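Local coordinates for protein acetylxylan esterase / glucomannan deacetylase (Cellvibrio japonicus, PDB 2W9X) that removes acetyl groups from plant cell wall polysaccharides, deacetylating both xylan and glucomannan with a large preference for glucomannan, at residues 54-59 against 189-194; 112-117 against 173-178. One frame throughout, in Å; residues are numbered along the deposited sequence.

In the fold
Both contacts join the N-terminal β-sandwich domain of this family 2 carbohydrate esterase to its SGNH-type hydrolase domain, and along the chain interaction 2 is nested inside the loop that interaction 1 closes. On the sandwich side they use neighbouring antiparallel strands, 56-62 and 108-113, linked near the domain boundary where K113 N lies 2.9 Å from V55 O, a probable hydrogen bond. Their centres are about 13 Å apart. Interaction 2 reaches nearer the active site: the E116 side chain is about 6 Å from that of S151, the inferred nucleophile, and about 3 Å from a bound glycerol, probably from the crystallisation liquor. In interaction 1, the side chain of I194 is about 11 Å from that of S151.

Interaction 1. Residues 54-59 against 189-194; sequences AVYFET and DADYQI
The hydroxyl of Y56 is gripped twice by the facing strand: it donates to D191 OD1 at 2.7 Å and accepts from the backbone N of Y192, at 3.1 Å with an N-H...O angle of 153°. The carboxylate comes in at the edge of the phenol, close to the ring plane, and uses its anti lone pair. D191 OD1 is shared further with H31 and R141. Because R141 also bridges to E58, it probably offsets the repulsion between the two acids, whose E58 OE2 and D191 OD1 lie 4.5 Å apart.

Y56 also presses its CE2 over the middle of one face of the Y192 ring, 3.4 Å from Y192 CZ, with the ring planes inclined at 44°. Both tyrosines hold CG between backbone N and carbonyl carbon (chi1 near +60° in each), a setting that brings the rings together between the strands. The Y192 hydroxyl bonds to R110 and lies close to the amide of Q177. Farther along, one water donates to both A54 O and Y192 O, while A54 CB packs on I194 CG1 at 3.5 Å.

Strands 56-59 and 191-194 belong to different sheets, their axes 10.1 Å apart. Strand 108-113 pairs with the first; the second is the edge strand of the parallel sheet, beside strand 144-149, and helix 180-187 packs against Y192 and I194.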
loop_
_atom_site.group_PDB
_atom_site.type_symbol
_atom_site.label_atom_id
_atom_site.label_comp_id
_atom_site.label_asym_id
_atom_site.label_seq_id
_atom_site.Cartn_x
_atom_site.Cartn_y
_atom_site.Cartn_z
ATOM N N ALA B 54 5.835 -22.945 13.384
ATOM C CA ALA B 54 5.857 -23.312 11.955
ATOM C C ALA B 54 7.228 -23.652 11.343
ATOM O O ALA B 54 7.390 -23.639 10.111
ATOM C CB ALA B 54 5.122 -22.244 11.109
ATOM N N VAL B 55 8.196 -23.958 12.209
ATOM C CA VAL B 55 9.520 -24.420 11.818
ATOM C C VAL B 55 9.394 -25.692 10.962
ATOM O O VAL B 55 8.455 -26.476 11.142
ATOM C CB VAL B 55 10.414 -24.646 13.093
ATOM C CG1 VAL B 55 11.608 -25.504 12.800
ATOM C CG2 VAL B 55 10.858 -23.306 13.670
ATOM N N TYR B 56 10.304 -25.863 10.001
ATOM C CA TYR B 56 10.320 -27.075 9.167
ATOM C C TYR B 56 11.718 -27.526 8.753
ATOM O O TYR B 56 12.660 -26.722 8.703
ATOM C CB TYR B 56 9.410 -26.932 7.930
ATOM C CG TYR B 56 9.743 -25.787 6.997
ATOM C CD1 TYR B 56 10.605 -25.976 5.912
ATOM C CD2 TYR B 56 9.178 -24.519 7.187
ATOM C CE1 TYR B 56 10.909 -24.928 5.045
ATOM C CE2 TYR B 56 9.474 -23.464 6.326
ATOM C CZ TYR B 56 10.336 -23.673 5.255
ATOM O OH TYR B 56 10.626 -22.640 4.395
ATOM N N PHE B 57 11.829 -28.820 8.458
ATOM C CA PHE B 57 13.071 -29.456 8.001
ATOM C C PHE B 57 12.782 -30.302 6.759
ATOM O O PHE B 57 11.793 -31.060 6.729
ATOM C CB PHE B 57 13.659 -30.345 9.102
ATOM C CG PHE B 57 13.877 -29.633 10.411
ATOM C CD1 PHE B 57 15.108 -29.031 10.697
ATOM C CD2 PHE B 57 12.868 -29.578 11.365
ATOM C CE1 PHE B 57 15.310 -28.374 11.902
ATOM C CE2 PHE B 57 13.068 -28.917 12.579
ATOM C CZ PHE B 57 14.287 -28.317 12.846
ATOM N N GLU B 58 13.628 -30.161 5.738
ATOM C CA GLU B 58 13.449 -30.881 4.479
ATOM C C GLU B 58 14.685 -31.680 4.118
ATOM O O GLU B 58 15.815 -31.268 4.424
ATOM C CB GLU B 58 13.102 -29.937 3.333
ATOM C CG GLU B 58 11.682 -29.383 3.407
ATOM C CD GLU B 58 11.442 -28.268 2.424
ATOM O OE1 GLU B 58 10.587 -28.452 1.542
ATOM O OE2 GLU B 58 12.104 -27.208 2.523
ATOM N N THR B 59 14.457 -32.827 3.478
ATOM C CA THR B 59 15.542 -33.630 2.904
ATOM C C THR B 59 15.108 -34.392 1.642
ATOM O O THR B 59 13.908 -34.495 1.348
ATOM C CB THR B 59 16.195 -34.574 3.942
ATOM O OG1 THR B 59 17.463 -34.998 3.443
ATOM C CG2 THR B 59 15.335 -35.802 4.232
ATOM N N ASP B 189 6.165 -20.863 -3.623
ATOM C CA ASP B 189 7.331 -21.698 -3.319
ATOM C C ASP B 189 8.468 -20.904 -2.666
ATOM O O ASP B 189 9.625 -20.976 -3.091
ATOM C CB ASP B 189 7.822 -22.463 -4.562
ATOM C CG ASP B 189 8.864 -23.515 -4.230
ATOM O OD1 ASP B 189 8.821 -24.078 -3.108
ATOM O OD2 ASP B 189 9.736 -23.772 -5.094
ATOM N N ALA B 190 8.117 -20.150 -1.628
ATOM C CA ALA B 190 9.099 -19.372 -0.872
ATOM C C ALA B 190 9.379 -20.022 0.459
ATOM O O ALA B 190 8.513 -20.662 1.045
ATOM C CB ALA B 190 8.595 -17.949 -0.650
ATOM N N ASP B 191 10.603 -19.866 0.941
ATOM C CA ASP B 191 10.884 -20.237 2.315
ATOM C C ASP B 191 10.231 -19.230 3.251
ATOM O O ASP B 191 9.981 -18.082 2.866
ATOM C CB ASP B 191 12.393 -20.356 2.550
ATOM C CG ASP B 191 12.944 -21.663 2.036
ATOM O OD1 ASP B 191 12.426 -22.739 2.422
ATOM O OD2 ASP B 191 13.885 -21.609 1.226
ATOM N N TYR B 192 9.897 -19.655 4.465
ATOM C CA TYR B 192 9.191 -18.751 5.368
ATOM C C TYR B 192 9.628 -18.875 6.797
ATOM O O TYR B 192 10.048 -19.949 7.236
ATOM C CB TYR B 192 7.655 -18.926 5.281
ATOM C CG TYR B 192 7.129 -20.339 5.517
ATOM C CD1 TYR B 192 6.740 -20.767 6.790
ATOM C CD2 TYR B 192 6.982 -21.236 4.450
ATOM C CE1 TYR B 192 6.246 -22.060 7.000
ATOM C CE2 TYR B 192 6.468 -22.518 4.645
ATOM C CZ TYR B 192 6.103 -22.922 5.910
ATOM O OH TYR B 192 5.615 -24.194 6.075
ATOM N N GLN B 193 9.526 -17.751 7.503
ATOM C CA GLN B 193 9.647 -17.689 8.952
ATOM C C GLN B 193 8.357 -17.086 9.496
ATOM O O GLN B 193 7.864 -16.094 8.962
ATOM C CB GLN B 193 10.850 -16.825 9.359
ATOM C CG GLN B 193 12.210 -17.473 9.069
ATOM C CD GLN B 193 13.347 -16.832 9.863
ATOM O OE1 GLN B 193 14.502 -17.260 9.773
ATOM N NE2 GLN B 193 13.023 -15.795 10.639
ATOM N N ILE B 194 7.807 -17.704 10.540
ATOM C CA ILE B 194 6.592 -17.220 11.213
ATOM C C ILE B 194 6.984 -16.807 12.628
ATOM O O ILE B 194 6.914 -17.588 13.570
ATOM C CB ILE B 194 5.442 -18.273 11.244
ATOM C CG1 ILE B 194 5.234 -18.928 9.862
ATOM C CG2 ILE B 194 4.146 -17.657 11.802
ATOM C CD1 ILE B 194 4.781 -17.965 8.730
HETATM O O HOH W 1 9.206 -21.591 9.359
#

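Interaction 2. Residues 112-117 against 173-178; sequences EKLTET and TTNSQM
L114 lies against N175, and its side chain can be traced atom by atom across the domain boundary. CB stands near the amide oxygen of N175; CG comes closer, 3.6 Å from N175 OD1. At the tips the branches part, CD1 resting 3.8 Å from Q177 CG and CD2 reaching alongside N175 ND2. The leucine thus crosses the asparagine obliquely and the glutamine at about a right angle, while it also packs on I76 and R78 of strand 76-81.

The amide oxygen it meets is already engaged. With CG anti to the backbone N (chi1 -173°), N175 turns OD1 onward to accept from Q177 N, two residues ahead, at 3.0 Å, which makes an Asx turn. The backbone carbonyl of L114 receives S176 N at 2.7 Å, an almost straight bond (170°) lying in the carbonyl plane on a lone pair; N175 CA adds a C-H...O contact to the same oxygen at 3.5 Å.

E112 brings its carboxylate over the bent Q177 chain, OE1 3.3 Å from Q177 CG, and stacks on the amide with the planes 25° apart. Its oxygens are held by R78, R110 and K186. At the other end, E116 bonds to S198, and T174 CG2 approaches E116 N.

The main-chain bond from S176 to L114 sits among apolar and flat-group packing. Three basic partners around the buried E112 carboxylate probably keep it ionised, and should help the acid withstand its enclosure between the two domains.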
loop_
_atom_site.group_PDB
_atom_site.type_symbol
_atom_site.label_atom_id
_atom_site.label_comp_id
_atom_site.label_asym_id
_atom_site.label_seq_id
_atom_site.Cartn_x
_atom_site.Cartn_y
_atom_site.Cartn_z
ATOM N N GLU B 112 7.099 -30.768 9.533
ATOM C CA GLU B 112 6.609 -29.445 9.962
ATOM C C GLU B 112 6.088 -29.421 11.398
ATOM O O GLU B 112 5.288 -30.262 11.791
ATOM C CB GLU B 112 5.490 -28.939 9.027
ATOM C CG GLU B 112 5.904 -28.773 7.558
ATOM C CD GLU B 112 4.767 -28.398 6.629
ATOM O OE1 GLU B 112 3.570 -28.562 6.976
ATOM O OE2 GLU B 112 5.079 -27.930 5.519
ATOM N N LYS B 113 6.531 -28.428 12.164
ATOM C CA LYS B 113 5.946 -28.111 13.471
ATOM C C LYS B 113 4.564 -27.454 13.269
ATOM O O LYS B 113 4.393 -26.580 12.414
ATOM C CB LYS B 113 6.897 -27.193 14.244
ATOM C CG LYS B 113 6.398 -26.626 15.563
ATOM C CD LYS B 113 7.171 -25.338 15.843
ATOM C CE LYS B 113 7.539 -25.156 17.299
ATOM N NZ LYS B 113 6.429 -24.634 18.117
ATOM N N LEU B 114 3.584 -27.902 14.055
ATOM C CA LEU B 114 2.197 -27.434 13.940
ATOM C C LEU B 114 1.825 -26.518 15.091
ATOM O O LEU B 114 1.100 -25.553 14.918
ATOM C CB LEU B 114 1.252 -28.648 13.961
ATOM C CG LEU B 114 0.905 -29.403 12.685
ATOM C CD1 LEU B 114 1.974 -29.377 11.641
ATOM C CD2 LEU B 114 0.414 -30.814 12.971
ATOM N N THR B 115 2.329 -26.838 16.275
ATOM C CA THR B 115 1.854 -26.238 17.516
ATOM C C THR B 115 2.713 -25.049 17.973
ATOM O O THR B 115 3.805 -24.815 17.450
ATOM C CB THR B 115 1.807 -27.286 18.629
ATOM O OG1 THR B 115 3.029 -28.027 18.620
ATOM C CG2 THR B 115 0.629 -28.252 18.431
ATOM N N GLU B 116 2.186 -24.291 18.933
ATOM C CA GLU B 116 2.871 -23.145 19.496
ATOM C C GLU B 116 3.415 -23.504 20.868
ATOM O O GLU B 116 2.723 -24.157 21.665
ATOM C CB GLU B 116 1.928 -21.947 19.628
ATOM C CG GLU B 116 2.624 -20.715 20.207
ATOM C CD GLU B 116 1.734 -19.497 20.317
ATOM O OE1 GLU B 116 0.512 -19.632 20.548
ATOM O OE2 GLU B 116 2.275 -18.381 20.188
ATOM N N THR B 117 4.652 -23.071 21.113
ATOM C CA THR B 117 5.355 -23.240 22.381
ATOM C C THR B 117 5.871 -21.869 22.815
ATOM O O THR B 117 6.874 -21.381 22.280
ATOM C CB THR B 117 6.573 -24.186 22.231
ATOM O OG1 THR B 117 7.367 -23.775 21.102
ATOM C CG2 THR B 117 6.143 -25.649 22.050
ATOM N N THR B 173 -5.515 -27.968 18.752
ATOM C CA THR B 173 -6.226 -27.476 17.586
ATOM C C THR B 173 -5.468 -26.357 16.873
ATOM O O THR B 173 -5.882 -25.898 15.810
ATOM C CB THR B 173 -7.673 -27.050 17.934
ATOM O OG1 THR B 173 -7.661 -26.063 18.979
ATOM C CG2 THR B 173 -8.514 -28.264 18.363
ATOM N N THR B 174 -4.342 -25.942 17.442
ATOM C CA THR B 174 -3.511 -24.905 16.828
ATOM C C THR B 174 -2.628 -25.558 15.755
ATOM O O THR B 174 -1.796 -26.418 16.058
ATOM C CB THR B 174 -2.692 -24.096 17.894
ATOM O OG1 THR B 174 -3.586 -23.398 18.772
ATOM C CG2 THR B 174 -1.752 -23.081 17.231
ATOM N N ASN B 175 -2.849 -25.183 14.495
ATOM C CA ASN B 175 -2.030 -25.698 13.397
ATOM C C ASN B 175 -1.442 -24.542 12.595
ATOM O O ASN B 175 -2.102 -23.975 11.704
ATOM C CB ASN B 175 -2.830 -26.647 12.499
ATOM C CG ASN B 175 -1.962 -27.339 11.447
ATOM O OD1 ASN B 175 -0.949 -26.802 11.004
ATOM N ND2 ASN B 175 -2.378 -28.529 11.029
ATOM N N SER B 176 -0.185 -24.215 12.897
ATOM C CA SER B 176 0.461 -23.071 12.285
ATOM C C SER B 176 0.619 -23.204 10.773
ATOM O O SER B 176 0.663 -22.201 10.065
ATOM C CB SER B 176 1.822 -22.814 12.945
ATOM O OG SER B 176 1.640 -22.331 14.271
ATOM N N GLN B 177 0.710 -24.442 10.290
ATOM C CA GLN B 177 0.952 -24.709 8.881
ATOM C C GLN B 177 -0.300 -24.480 8.041
ATOM O O GLN B 177 -0.229 -24.386 6.806
ATOM C CB GLN B 177 1.472 -26.137 8.681
ATOM C CG GLN B 177 2.786 -26.450 9.405
ATOM C CD GLN B 177 3.950 -25.553 8.995
ATOM O OE1 GLN B 177 4.964 -25.504 9.682
ATOM N NE2 GLN B 177 3.816 -24.860 7.877
ATOM N N MET B 178 -1.446 -24.390 8.714
ATOM C CA MET B 178 -2.696 -24.004 8.048
ATOM C C MET B 178 -3.111 -22.549 8.257
ATOM O O MET B 178 -4.111 -22.100 7.683
ATOM C CB MET B 178 -3.806 -24.957 8.414
ATOM C CG MET B 178 -3.484 -26.282 7.804
ATOM S SD MET B 178 -4.836 -27.343 7.868
ATOM C CE MET B 178 -4.922 -27.610 9.624
#